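Local coordinates for protein myosin regulatory light chain (PDB 2BL0) that binds a calcium ion through an EF-hand loop and probably serves, as regulatory light chains do, as a calmodulin-like subunit on the myosin heavy chain, at residues I23-L28 against A43-F48; D79-A84 against D134-T139; T93-K98 against K128-Y133. One frame throughout, in Å; residues are numbered along the deposited sequence. Where two conformers were deposited one is given.

Contact 1: I23-L28 against A43-F48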
ATOM      1  N   ILE C  23      36.237   3.557 -13.551  1.00  7.22           N
ATOM      2  CA  ILE C  23      36.572   2.165 -13.823  1.00  7.13           C
ATOM      3  C   ILE C  23      36.888   1.997 -15.276  1.00  7.36           C
ATOM      4  O   ILE C  23      36.031   2.239 -16.128  1.00  6.77           O
ATOM      5  CB  ILE C  23      35.411   1.238 -13.468  1.00  7.29           C
ATOM      6  CG1 ILE C  23      34.994   1.434 -12.005  1.00  8.75           C
ATOM      7  CG2 ILE C  23      35.788  -0.229 -13.805  1.00  7.72           C
ATOM      8  CD1 ILE C  23      33.712   0.731 -11.636  1.00 11.75           C
ATOM      9  N   THR C  24      38.106   1.549 -15.555  1.00  6.93           N
ATOM     10  CA  THR C  24      38.540   1.252 -16.901  1.00  7.11           C
ATOM     11  C   THR C  24      38.265  -0.208 -17.215  1.00  7.16           C
ATOM     12  O   THR C  24      37.939  -0.978 -16.320  1.00  6.75           O
ATOM     13  CB  THR C  24      40.049   1.516 -17.051  1.00  6.79           C
ATOM     14  OG1 THR C  24      40.771   0.697 -16.124  1.00  7.63           O
ATOM     15  CG2 THR C  24      40.406   2.932 -16.649  1.00  7.85           C
ATOM     16  N   LYS C  25      38.427  -0.600 -18.480  1.00  8.82           N
ATOM     17  CA  LYS C  25      38.305  -2.007 -18.861  1.00  9.57           C
ATOM     18  C   LYS C  25      39.296  -2.853 -18.078  1.00 10.12           C
ATOM     19  O   LYS C  25      38.923  -3.878 -17.545  1.00 10.67           O
ATOM     20  CB  LYS C  25      38.516  -2.236 -20.357  1.00 10.53           C
ATOM     21  CG  LYS C  25      37.272  -2.026 -21.171  1.00 11.99           C
ATOM     22  CD  LYS C  25      37.462  -2.474 -22.614  1.00 15.06           C
ATOM     23  CE  LYS C  25      36.197  -2.250 -23.411  1.00 15.92           C
ATOM     24  NZ  LYS C  25      36.198  -3.051 -24.683  1.00 17.90           N
ATOM     25  N   GLU C  26      40.547  -2.400 -18.041  1.00  9.94           N
ATOM     26  CA  GLU C  26      41.615  -2.984 -17.230  1.00 10.98           C
ATOM     27  C   GLU C  26      41.181  -3.158 -15.759  1.00  9.76           C
ATOM     28  O   GLU C  26      41.343  -4.236 -15.160  1.00  9.83           O
ATOM     29  CB  GLU C  26      42.844  -2.068 -17.338  1.00 11.34           C
ATOM     30  CG  GLU C  26      44.134  -2.582 -16.744  1.00 14.93           C
ATOM     31  CD  GLU C  26      44.793  -3.703 -17.540  1.00 15.74           C
ATOM     32  OE1 GLU C  26      44.764  -3.725 -18.792  1.00 19.61           O
ATOM     33  OE2 GLU C  26      45.366  -4.575 -16.874  1.00 21.84           O
ATOM     34  N   GLY C  27      40.628  -2.107 -15.179  1.00  8.87           N
ATOM     35  CA  GLY C  27      40.175  -2.161 -13.800  1.00  8.19           C
ATOM     36  C   GLY C  27      39.003  -3.100 -13.600  1.00  7.22           C
ATOM     37  O   GLY C  27      38.935  -3.811 -12.601  1.00  6.71           O
ATOM     38  N   LEU C  28      38.077  -3.129 -14.562  1.00  6.40           N
ATOM     39  CA  LEU C  28      36.903  -3.993 -14.419  1.00  6.44           C
ATOM     40  C   LEU C  28      37.308  -5.463 -14.453  1.00  6.98           C
ATOM     41  O   LEU C  28      36.798  -6.264 -13.663  1.00  6.26           O
ATOM     42  CB  LEU C  28      35.837  -3.686 -15.470  1.00  6.15           C
ATOM     43  CG  LEU C  28      34.543  -4.502 -15.292  1.00  5.76           C
ATOM     44  CD1 LEU C  28      33.874  -4.294 -13.932  1.00  6.91           C
ATOM     45  CD2 LEU C  28      33.597  -4.141 -16.415  1.00  7.87           C
ATOM     46  N   ALA C  43      30.323 -11.059 -23.312  1.00 12.12           N
ATOM     47  CA  ALA C  43      29.560 -10.523 -22.195  1.00 11.60           C
ATOM     48  C   ALA C  43      30.339  -9.441 -21.439  1.00 11.17           C
ATOM     49  O   ALA C  43      29.728  -8.521 -20.938  1.00 11.23           O
ATOM     50  CB  ALA C  43      29.119 -11.650 -21.252  1.00 12.11           C
ATOM     51  N   PHE C  44      31.670  -9.533 -21.377  1.00 10.57           N
ATOM     52  CA  PHE C  44      32.481  -8.494 -20.730  1.00 10.46           C
ATOM     53  C   PHE C  44      32.405  -7.182 -21.483  1.00 10.02           C
ATOM     54  O   PHE C  44      32.175  -6.130 -20.897  1.00  9.16           O
ATOM     55  CB  PHE C  44      33.954  -8.901 -20.598  1.00  9.70           C
ATOM     56  CG  PHE C  44      34.826  -7.813 -20.033  1.00 11.16           C
ATOM     57  CD1 PHE C  44      34.909  -7.624 -18.660  1.00 10.21           C
ATOM     58  CD2 PHE C  44      35.511  -6.940 -20.870  1.00  9.22           C
ATOM     59  CE1 PHE C  44      35.684  -6.621 -18.135  1.00 10.22           C
ATOM     60  CE2 PHE C  44      36.279  -5.917 -20.353  1.00 10.90           C
ATOM     61  CZ  PHE C  44      36.369  -5.757 -18.972  1.00  9.85           C
ATOM     62  N   ASN C  45      32.616  -7.221 -22.792  1.00  9.63           N
ATOM     63  CA  ASN C  45      32.528  -6.002 -23.578  1.00 10.15           C
ATOM     64  C   ASN C  45      31.141  -5.399 -23.483  1.00 10.17           C
ATOM     65  O   ASN C  45      31.008  -4.181 -23.371  1.00  9.88           O
ATOM     66  CB  ASN C  45      32.896  -6.258 -25.052  1.00 10.15           C
ATOM     67  CG  ASN C  45      34.363  -6.548 -25.232  1.00 12.37           C
ATOM     68  OD1 ASN C  45      35.198  -6.060 -24.466  1.00 18.00           O
ATOM     69  ND2 ASN C  45      34.694  -7.362 -26.231  1.00 16.20           N
ATOM     70  N   GLU C  46      30.117  -6.254 -23.483  1.00 10.35           N
ATOM     71  CA  GLU C  46      28.723  -5.803 -23.359  1.00 10.39           C
ATOM     72  C   GLU C  46      28.503  -5.097 -22.023  1.00  9.62           C
ATOM     73  O   GLU C  46      27.919  -4.023 -21.977  1.00  8.95           O
ATOM     74  CB  GLU C  46      27.778  -7.003 -23.482  1.00 11.41           C
ATOM     75  CG  GLU C  46      26.303  -6.775 -23.201  1.00 14.03           C
ATOM     76  CD  GLU C  46      25.512  -8.076 -23.304  1.00 19.18           C
ATOM     77  OE1 GLU C  46      25.798  -9.035 -22.540  1.00 21.76           O
ATOM     78  OE2 GLU C  46      24.617  -8.158 -24.167  1.00 22.41           O
ATOM     79  N   MET C  47      28.995  -5.688 -20.940  1.00  9.14           N
ATOM     80  CA  MET C  47      28.751  -5.116 -19.613  1.00  8.35           C
ATOM     81  C   MET C  47      29.519  -3.801 -19.463  1.00  8.46           C
ATOM     82  O   MET C  47      29.013  -2.850 -18.873  1.00  6.61           O
ATOM     83  CB  MET C  47      29.045  -6.107 -18.480  1.00  8.72           C
ATOM     84  CG  MET C  47      30.486  -6.110 -17.909  1.00  8.80           C
ATOM     85  SD  MET C  47      30.738  -7.393 -16.676  1.00  8.67           S
ATOM     86  CE  MET C  47      30.099  -6.641 -15.282  1.00 10.43           C
ATOM     87  N   PHE C  48      30.727  -3.730 -20.027  1.00  8.41           N
ATOM     88  CA  PHE C  48      31.518  -2.511 -19.909  1.00  8.99           C
ATOM     89  C   PHE C  48      30.839  -1.370 -20.675  1.00  9.72           C
ATOM     90  O   PHE C  48      30.703  -0.256 -20.170  1.00  9.91           O
ATOM     91  CB  PHE C  48      32.974  -2.682 -20.376  1.00  8.62           C
ATOM     92  CG  PHE C  48      33.806  -1.462 -20.102  1.00  7.93           C
ATOM     93  CD1 PHE C  48      34.392  -1.270 -18.857  1.00  6.85           C
ATOM     94  CD2 PHE C  48      33.928  -0.467 -21.054  1.00 10.27           C
ATOM     95  CE1 PHE C  48      35.096  -0.115 -18.570  1.00  7.66           C
ATOM     96  CE2 PHE C  48      34.621   0.696 -20.778  1.00 10.43           C
ATOM     97  CZ  PHE C  48      35.216   0.871 -19.528  1.00 10.09           C
TER

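Contact 2: D79-A84 against D134-T139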
ATOM      1  N   ASP C  79      14.619  -4.883   4.430  1.00 24.30           N
ATOM      2  CA  ASP C  79      13.629  -4.681   5.491  1.00 24.71           C
ATOM      3  C   ASP C  79      12.249  -4.359   4.938  1.00 24.32           C
ATOM      4  O   ASP C  79      11.243  -4.765   5.506  1.00 24.17           O
ATOM      5  CB  ASP C  79      14.056  -3.535   6.426  1.00 24.93           C
ATOM      6  CG  ASP C  79      15.231  -3.899   7.319  1.00 26.20           C
ATOM      7  OD1 ASP C  79      15.923  -4.900   7.041  1.00 29.42           O
ATOM      8  OD2 ASP C  79      15.543  -3.233   8.331  1.00 26.76           O
ATOM      9  N   ILE C  80      12.194  -3.600   3.851  1.00 24.01           N
ATOM     10  CA  ILE C  80      10.903  -3.233   3.286  1.00 23.61           C
ATOM     11  C   ILE C  80      10.252  -4.450   2.640  1.00 23.21           C
ATOM     12  O   ILE C  80       9.038  -4.629   2.752  1.00 22.75           O
ATOM     13  CB  ILE C  80      11.029  -2.022   2.330  1.00 23.69           C
ATOM     14  CG1 ILE C  80      11.124  -0.742   3.172  1.00 24.28           C
ATOM     15  CG2 ILE C  80       9.824  -1.928   1.384  1.00 24.38           C
ATOM     16  CD1 ILE C  80      11.547   0.480   2.423  1.00 24.78           C
ATOM     17  N   LEU C  81      11.055  -5.283   1.984  1.00 22.61           N
ATOM     18  CA  LEU C  81      10.559  -6.511   1.368  1.00 22.91           C
ATOM     19  C   LEU C  81      10.117  -7.518   2.433  1.00 23.16           C
ATOM     20  O   LEU C  81       9.090  -8.190   2.281  1.00 22.58           O
ATOM     21  CB  LEU C  81      11.624  -7.112   0.443  1.00 22.31           C
ATOM     22  CG  LEU C  81      11.314  -8.454  -0.230  1.00 22.74           C
ATOM     23  CD1 LEU C  81       9.998  -8.415  -1.008  1.00 21.98           C
ATOM     24  CD2 LEU C  81      12.450  -8.896  -1.143  1.00 21.83           C
ATOM     25  N   ARG C  82      10.880  -7.603   3.523  1.00 23.35           N
ATOM     26  CA  ARG C  82      10.546  -8.483   4.641  1.00 24.03           C
ATOM     27  C   ARG C  82       9.194  -8.125   5.245  1.00 23.97           C
ATOM     28  O   ARG C  82       8.338  -8.991   5.424  1.00 24.10           O
ATOM     29  CB  ARG C  82      11.634  -8.401   5.718  1.00 23.97           C
ATOM     30  CG  ARG C  82      11.318  -9.176   7.011  1.00 25.23           C
ATOM     31  CD  ARG C  82      12.498  -9.290   7.989  1.00 26.49           C
ATOM     32  NE  ARG C  82      13.768  -9.502   7.301  1.00 28.24           N
ATOM     33  CZ  ARG C  82      14.133 -10.637   6.707  1.00 28.74           C
ATOM     34  NH1 ARG C  82      13.337 -11.705   6.720  1.00 29.45           N
ATOM     35  NH2 ARG C  82      15.304 -10.706   6.095  1.00 27.60           N
ATOM     36  N   GLN C  83       9.027  -6.843   5.557  1.00 24.08           N
ATOM     37  CA  GLN C  83       7.771  -6.281   6.053  1.00 24.08           C
ATOM     38  C   GLN C  83       6.592  -6.515   5.106  1.00 23.49           C
ATOM     39  O   GLN C  83       5.457  -6.672   5.564  1.00 23.63           O
ATOM     40  CB  GLN C  83       7.900  -4.771   6.246  0.78 24.44           C
ATOM     41  CG  GLN C  83       8.637  -4.319   7.481  0.78 26.02           C
ATOM     42  CD  GLN C  83       8.588  -2.809   7.630  0.78 27.19           C
ATOM     43  OE1 GLN C  83       7.508  -2.233   7.749  0.78 28.04           O
ATOM     44  NE2 GLN C  83       9.756  -2.164   7.612  0.78 28.37           N
ATOM     45  N   ALA C  84       6.852  -6.480   3.802  1.00 22.67           N
ATOM     46  CA  ALA C  84       5.808  -6.664   2.796  1.00 22.33           C
ATOM     47  C   ALA C  84       5.302  -8.101   2.840  1.00 22.02           C
ATOM     48  O   ALA C  84       4.106  -8.350   2.729  1.00 21.12           O
ATOM     49  CB  ALA C  84       6.317  -6.319   1.414  1.00 22.14           C
ATOM     50  N   ASP C 134      11.829 -16.569   2.471  1.00 29.36           N
ATOM     51  CA  ASP C 134      13.227 -16.257   2.780  1.00 28.84           C
ATOM     52  C   ASP C 134      14.146 -16.802   1.709  1.00 28.09           C
ATOM     53  O   ASP C 134      15.216 -16.250   1.493  1.00 28.20           O
ATOM     54  CB  ASP C 134      13.637 -16.784   4.157  1.00 29.04           C
ATOM     55  CG  ASP C 134      13.120 -15.915   5.280  1.00 30.15           C
ATOM     56  OD1 ASP C 134      13.390 -14.693   5.230  1.00 30.70           O
ATOM     57  OD2 ASP C 134      12.425 -16.359   6.231  1.00 29.79           O
ATOM     58  N   ASN C 135      13.723 -17.858   1.018  1.00 27.47           N
ATOM     59  CA  ASN C 135      14.496 -18.386  -0.113  1.00 27.53           C
ATOM     60  C   ASN C 135      14.619 -17.342  -1.214  1.00 27.53           C
ATOM     61  O   ASN C 135      15.665 -17.245  -1.853  1.00 27.81           O
ATOM     62  CB  ASN C 135      13.861 -19.660  -0.678  1.00 27.36           C
ATOM     63  CG  ASN C 135      13.985 -20.835   0.273  1.00 27.10           C
ATOM     64  OD1 ASN C 135      13.969 -20.658   1.486  1.00 27.36           O
ATOM     65  ND2 ASN C 135      14.138 -22.038  -0.276  1.00 27.51           N
ATOM     66  N   PHE C 136      13.562 -16.555  -1.420  1.00 27.51           N
ATOM     67  CA  PHE C 136      13.624 -15.447  -2.387  1.00 27.33           C
ATOM     68  C   PHE C 136      14.463 -14.270  -1.885  1.00 27.28           C
ATOM     69  O   PHE C 136      15.332 -13.765  -2.604  1.00 27.20           O
ATOM     70  CB  PHE C 136      12.226 -14.941  -2.760  1.00 27.40           C
ATOM     71  CG  PHE C 136      12.257 -13.665  -3.570  1.00 26.95           C
ATOM     72  CD1 PHE C 136      11.704 -12.492  -3.079  1.00 27.56           C
ATOM     73  CD2 PHE C 136      12.882 -13.637  -4.809  1.00 27.98           C
ATOM     74  CE1 PHE C 136      11.739 -11.323  -3.828  1.00 27.86           C
ATOM     75  CE2 PHE C 136      12.934 -12.469  -5.554  1.00 27.42           C
ATOM     76  CZ  PHE C 136      12.366 -11.311  -5.063  1.00 28.50           C
ATOM     77  N   ILE C 137      14.183 -13.816  -0.666  1.00 27.36           N
ATOM     78  CA  ILE C 137      14.856 -12.642  -0.111  1.00 27.91           C
ATOM     79  C   ILE C 137      16.354 -12.838  -0.062  1.00 29.21           C
ATOM     80  O   ILE C 137      17.116 -11.970  -0.483  1.00 29.19           O
ATOM     81  CB  ILE C 137      14.387 -12.355   1.315  1.00 27.86           C
ATOM     82  CG1 ILE C 137      12.913 -11.933   1.348  1.00 27.13           C
ATOM     83  CG2 ILE C 137      15.239 -11.255   1.946  1.00 27.58           C
ATOM     84  CD1 ILE C 137      12.396 -11.746   2.744  1.00 28.35           C
ATOM     85  N   ASN C 138      16.766 -13.975   0.493  1.00 30.27           N
ATOM     86  CA  ASN C 138      18.182 -14.270   0.688  1.00 31.60           C
ATOM     87  C   ASN C 138      18.950 -14.391  -0.614  1.00 32.95           C
ATOM     88  O   ASN C 138      20.169 -14.294  -0.608  1.00 33.10           O
ATOM     89  CB  ASN C 138      18.373 -15.545   1.516  1.00 31.51           C
ATOM     90  CG  ASN C 138      17.912 -15.384   2.949  1.00 30.87           C
ATOM     91  OD1 ASN C 138      17.698 -16.371   3.653  1.00 30.05           O
ATOM     92  ND2 ASN C 138      17.767 -14.140   3.395  1.00 28.48           N
ATOM     93  N   THR C 139      18.243 -14.585  -1.729  1.00 34.52           N
ATOM     94  CA  THR C 139      18.903 -14.579  -3.039  1.00 35.74           C
ATOM     95  C   THR C 139      19.301 -13.174  -3.490  1.00 36.55           C
ATOM     96  O   THR C 139      20.052 -13.021  -4.451  1.00 36.62           O
ATOM     97  CB  THR C 139      18.052 -15.261  -4.129  1.00 35.87           C
ATOM     98  OG1 THR C 139      17.233 -16.278  -3.554  1.00 35.86           O
ATOM     99  CG2 THR C 139      18.958 -16.049  -5.073  1.00 37.01           C
TER

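Contact 3: T93-K98 against K128-Y133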
ATOM      1  N   THR C  93       6.228 -16.753  11.222  1.00 34.39           N
ATOM      2  CA  THR C  93       6.357 -18.134  10.751  1.00 34.37           C
ATOM      3  C   THR C  93       7.434 -18.283   9.681  1.00 34.37           C
ATOM      4  O   THR C  93       8.088 -19.327   9.594  1.00 34.16           O
ATOM      5  CB  THR C  93       4.990 -18.657  10.219  1.00 34.55           C
ATOM      6  OG1 THR C  93       3.995 -18.561  11.247  1.00 34.12           O
ATOM      7  CG2 THR C  93       5.029 -20.157   9.938  1.00 35.11           C
ATOM      8  N   GLY C  94       7.625 -17.229   8.888  1.00 34.14           N
ATOM      9  CA  GLY C  94       8.446 -17.300   7.696  1.00 33.95           C
ATOM     10  C   GLY C  94       7.767 -18.050   6.562  1.00 33.88           C
ATOM     11  O   GLY C  94       8.388 -18.272   5.529  1.00 34.03           O
ATOM     12  N   TYR C  95       6.503 -18.434   6.745  1.00 33.85           N
ATOM     13  CA  TYR C  95       5.754 -19.170   5.725  1.00 33.93           C
ATOM     14  C   TYR C  95       4.416 -18.488   5.427  1.00 33.51           C
ATOM     15  O   TYR C  95       3.773 -17.938   6.323  1.00 33.49           O
ATOM     16  CB  TYR C  95       5.514 -20.622   6.166  1.00 34.23           C
ATOM     17  CG  TYR C  95       6.731 -21.525   6.072  1.00 35.49           C
ATOM     18  CD1 TYR C  95       7.751 -21.451   7.016  1.00 36.61           C
ATOM     19  CD2 TYR C  95       6.861 -22.455   5.039  1.00 36.72           C
ATOM     20  CE1 TYR C  95       8.869 -22.276   6.938  1.00 37.55           C
ATOM     21  CE2 TYR C  95       7.975 -23.283   4.950  1.00 37.62           C
ATOM     22  CZ  TYR C  95       8.975 -23.193   5.904  1.00 38.05           C
ATOM     23  OH  TYR C  95      10.080 -24.014   5.826  1.00 38.97           O
ATOM     24  N   ILE C  96       4.024 -18.519   4.152  1.00 33.15           N
ATOM     25  CA  ILE C  96       2.745 -17.990   3.688  1.00 32.63           C
ATOM     26  C   ILE C  96       2.076 -19.091   2.856  1.00 32.62           C
ATOM     27  O   ILE C  96       2.714 -19.683   1.992  1.00 32.29           O
ATOM     28  CB  ILE C  96       2.951 -16.719   2.811  1.00 32.80           C
ATOM     29  CG1 ILE C  96       3.645 -15.601   3.606  1.00 32.39           C
ATOM     30  CG2 ILE C  96       1.603 -16.235   2.228  1.00 32.86           C
ATOM     31  CD1 ILE C  96       4.137 -14.435   2.760  1.00 31.68           C
ATOM     32  N   PRO C  97       0.802 -19.390   3.110  1.00 32.48           N
ATOM     33  CA  PRO C  97       0.073 -20.369   2.285  1.00 32.54           C
ATOM     34  C   PRO C  97      -0.009 -19.930   0.815  1.00 32.71           C
ATOM     35  O   PRO C  97      -0.467 -18.747   0.561  1.00 32.83           O
ATOM     36  CB  PRO C  97      -1.339 -20.370   2.897  1.00 32.50           C
ATOM     37  CG  PRO C  97      -1.150 -19.867   4.277  1.00 32.18           C
ATOM     38  CD  PRO C  97      -0.038 -18.854   4.198  1.00 32.81           C
ATOM     39  N   LYS C  98       0.405 -20.832  -0.105  1.00 32.73           N
ATOM     40  CA  LYS C  98       0.593 -20.473  -1.525  1.00 33.03           C
ATOM     41  C   LYS C  98      -0.723 -20.009  -2.198  1.00 33.23           C
ATOM     42  O   LYS C  98      -0.682 -19.240  -3.153  1.00 33.69           O
ATOM     43  CB  LYS C  98       1.288 -21.622  -2.304  1.00 32.73           C
ATOM     44  CG  LYS C  98       0.567 -22.188  -3.531  1.00 32.68           C
ATOM     45  CD  LYS C  98       1.254 -21.819  -4.836  1.00 32.41           C
ATOM     46  CE  LYS C  98       0.414 -22.207  -6.041  1.00 32.25           C
ATOM     47  NZ  LYS C  98       0.310 -23.681  -6.215  1.00 31.74           N
ATOM     48  N   LYS C 128       4.640 -28.426  -0.657  1.00 38.56           N
ATOM     49  CA  LYS C 128       3.672 -28.647  -1.736  1.00 38.82           C
ATOM     50  C   LYS C 128       2.707 -27.483  -1.904  1.00 38.79           C
ATOM     51  O   LYS C 128       2.304 -27.175  -3.024  1.00 39.30           O
ATOM     52  CB  LYS C 128       2.890 -29.945  -1.491  1.00 38.93           C
ATOM     53  CG  LYS C 128       3.766 -31.202  -1.421  1.00 39.57           C
ATOM     54  CD  LYS C 128       3.338 -32.167  -0.305  1.00 39.86           C
ATOM     55  CE  LYS C 128       2.212 -33.097  -0.742  1.00 40.27           C
ATOM     56  NZ  LYS C 128       0.875 -32.480  -0.525  1.00 40.57           N
ATOM     57  N   GLY C 129       2.331 -26.845  -0.798  1.00 38.59           N
ATOM     58  CA  GLY C 129       1.465 -25.675  -0.838  1.00 38.08           C
ATOM     59  C   GLY C 129       1.912 -24.559   0.094  1.00 37.62           C
ATOM     60  O   GLY C 129       1.081 -23.814   0.619  1.00 37.61           O
ATOM     61  N   GLN C 130       3.223 -24.439   0.300  1.00 36.85           N
ATOM     62  CA  GLN C 130       3.755 -23.427   1.207  1.00 36.41           C
ATOM     63  C   GLN C 130       4.992 -22.736   0.658  1.00 35.89           C
ATOM     64  O   GLN C 130       5.907 -23.373   0.128  1.00 35.61           O
ATOM     65  CB  GLN C 130       4.072 -24.034   2.567  1.00 36.51           C
ATOM     66  CG  GLN C 130       2.946 -23.830   3.583  1.00 37.06           C
ATOM     67  CD  GLN C 130       3.240 -24.464   4.927  1.00 37.90           C
ATOM     68  OE1 GLN C 130       2.320 -24.834   5.653  1.00 38.30           O
ATOM     69  NE2 GLN C 130       4.520 -24.592   5.264  1.00 38.86           N
ATOM     70  N   ILE C 131       5.012 -21.420   0.829  1.00 35.38           N
ATOM     71  CA  ILE C 131       6.096 -20.595   0.324  1.00 34.80           C
ATOM     72  C   ILE C 131       6.861 -20.039   1.547  1.00 34.37           C
ATOM     73  O   ILE C 131       6.238 -19.431   2.492  1.00 34.23           O
ATOM     74  CB  ILE C 131       5.525 -19.490  -0.661  1.00 34.89           C
ATOM     75  CG1 ILE C 131       4.967 -18.276   0.067  1.00 35.72           C
ATOM     76  CG2 ILE C 131       4.462 -20.062  -1.593  1.00 34.28           C
ATOM     77  CD1 ILE C 131       5.953 -17.121   0.053  1.00 36.93           C
ATOM     78  N   ARG C 132       8.206 -20.274   1.551  1.00 34.35           N
ATOM     79  CA  ARG C 132       9.051 -19.819   2.668  1.00 34.04           C
ATOM     80  C   ARG C 132       9.478 -18.346   2.589  1.00 33.53           C
ATOM     81  O   ARG C 132      10.010 -17.805   3.560  1.00 34.56           O
ATOM     82  CB  ARG C 132      10.304 -20.692   2.797  1.00 34.03           C
ATOM     83  CG  ARG C 132      10.756 -20.858   4.242  1.00 34.95           C
ATOM     84  CD  ARG C 132      12.010 -20.084   4.625  1.00 35.99           C
ATOM     85  NE  ARG C 132      12.841 -20.820   5.577  1.00 36.65           N
ATOM     86  CZ  ARG C 132      13.474 -21.959   5.308  1.00 37.66           C
ATOM     87  NH1 ARG C 132      14.207 -22.544   6.248  1.00 37.56           N
ATOM     88  NH2 ARG C 132      13.384 -22.521   4.104  1.00 38.67           N
ATOM     89  N   TYR C 133       9.216 -17.710   1.453  1.00 32.20           N
ATOM     90  CA  TYR C 133       9.782 -16.408   1.056  1.00 30.49           C
ATOM     91  C   TYR C 133      11.218 -15.989   1.435  1.00 30.14           C
ATOM     92  O   TYR C 133      11.777 -15.117   0.768  1.00 29.77           O
ATOM     93  CB  TYR C 133       8.808 -15.275   1.399  1.00 30.48           C
ATOM     94  CG  TYR C 133       8.586 -15.004   2.870  1.00 27.96           C
ATOM     95  CD1 TYR C 133       9.437 -14.160   3.579  1.00 25.31           C
ATOM     96  CD2 TYR C 133       7.483 -15.544   3.534  1.00 28.23           C
ATOM     97  CE1 TYR C 133       9.223 -13.874   4.904  1.00 24.96           C
ATOM     98  CE2 TYR C 133       7.259 -15.271   4.866  1.00 26.82           C
ATOM     99  CZ  TYR C 133       8.131 -14.431   5.550  1.00 26.70           C
ATOM    100  OH  TYR C 133       7.910 -14.149   6.880  1.00 26.82           O
TER

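Contact 1: I23-L28 against A43-F48
Lys25 lies across the ring of Phe48. Its CG stands over the centre of one face, 3.5 Å from the ring centroid and only 6° off the normal, a CH-pi contact. The chain then runs on extended, passing CE over the CD2 side of the ring, until NZ donates to Asn45 OD1 at 3.2 Å from above the carbonyl plane. Leu28 approaches the same ring quite differently: Leu28 CD2 lies in the ring plane, 3.9 Å from Phe48 CD1. That methyl also meets Phe44 CE1 at 3.7 Å and the CG of Met47. Both phenylalanines hold CG anti to the backbone N (chi1 -174° in Phe48), which sends their rings from helix 41-51 to the start of helix 25-35; the rim of Phe48 thereby reaches Ile23 O. A serine in place of Phe48 would probably leave the Lys25 methylenes without their aromatic platform and open a gap beside Leu28. Thr24, the N-cap, accepts from Gly27 N through OG1 at 3.0 Å. The side chains of Phe48 and calcium ligand Asp52 come within about 4 Å. Buried Leu28, Phe44, Met47 and Phe48 belong to the hydrophobic core of a paired EF-hand lobe, where one hand's exiting helix meets the next hand's entering helix.

Contact 2: D79-A84 against D134-T139
Leu81 CD2 reaches into the angle between Phe136 and Ile137, 3.7 Å from Phe136 CE1 and 4.0 Å from Ile137 CG1. Leu81 meets Phe136 nearly at right angles but runs antiparallel to Ile137 alongside it. The next residue, Arg82, makes a salt bridge with Asp134: NH1 points at OD1 over 3.3 Å, a weak hydrogen bond that meets the guanidinium at its edge, with the two planar groups turned 31° apart. The arginine bends at chi3 (-39°), bringing its head over Ile137, whose CD1 lies 4.1 Å from NH1. In an EF-hand pair the first helix of one hand and the last helix of its partner face each other in this way; here they are helix 78-87 and the short helix 134-137 of the C-terminal pair. Glu78 takes Arg82 NH2 in a salt bridge and is the stronger partner, with Asp134 the weaker second, and the position of the guanidinium probably depends on both. Phe85, one turn on from Leu81, packs against Phe136 and Ile137, while Ile123 of helix 114-124 touches Phe136. Beyond these, Leu81 also packs on a polar side chain of another protein chain in the assembly.

Contact 3: T93-K98 against K128-Y133
Ile96 and Ile131 exchange two backbone hydrogen bonds, Ile96 N to Ile131 O at 2.9 Å and Ile131 N to Ile96 O at 3.1 Å, which make them an antiparallel hydrogen-bonded pair. A third bond runs from Lys98 N to Gly129 O at 3.1 Å. Pro97 and Gln130 form the intervening non-hydrogen-bonded pair, a fitting place for a residue with no N-H. This miniature sheet is the one that joins the two loops of an EF-hand pair, here in the C-terminal half, away from the bound calcium ion. The isoleucines turn to one face of it, where Ile96 CB meets Ile131 CG1 at 3.7 Å and Leu101 packs on both. Ile131 carries CG1 between its backbone N and carbonyl carbon (chi1 82°), which leaves CG2 to touch Lys98 CB at 3.6 Å. Further along, Ile96 CD1 approaches the Tyr133 ring obliquely, 3.6 Å from CD2; Asp89 binds its OH and Phe85 stacks on it. Away from the isoleucines, Tyr95 offers a face to Arg132, whose CG sits 3.7 Å from the ring centroid in a CH-pi contact, and the guanidinium lies only 26° from parallel to the ring, with Tyr95 OH over its centre.

How the contacts relate
The three contacts divide between two EF-hand pairs on opposite sides of the chain's centre: contact 1 in the first, contacts 2 and 3 in the second, with the centres of contacts 1 and 2 about 31 Å apart. Contacts 1 and 2 are buried and mainly helix packing, with a strand end in contact 1; apolar groups dominate and a cationic side chain reaches a polar partner at the margin: an amide in the first, a carboxylate in the second. Contact 3 is partly buried and joined by backbone bonds, with side-chain packing around them. Contacts 2 and 3 adjoin in sequence, since strand 130-131 leads into helix 134-137, and Phe85 packs against residues of both. Only contact 1 lies beside the bound calcium.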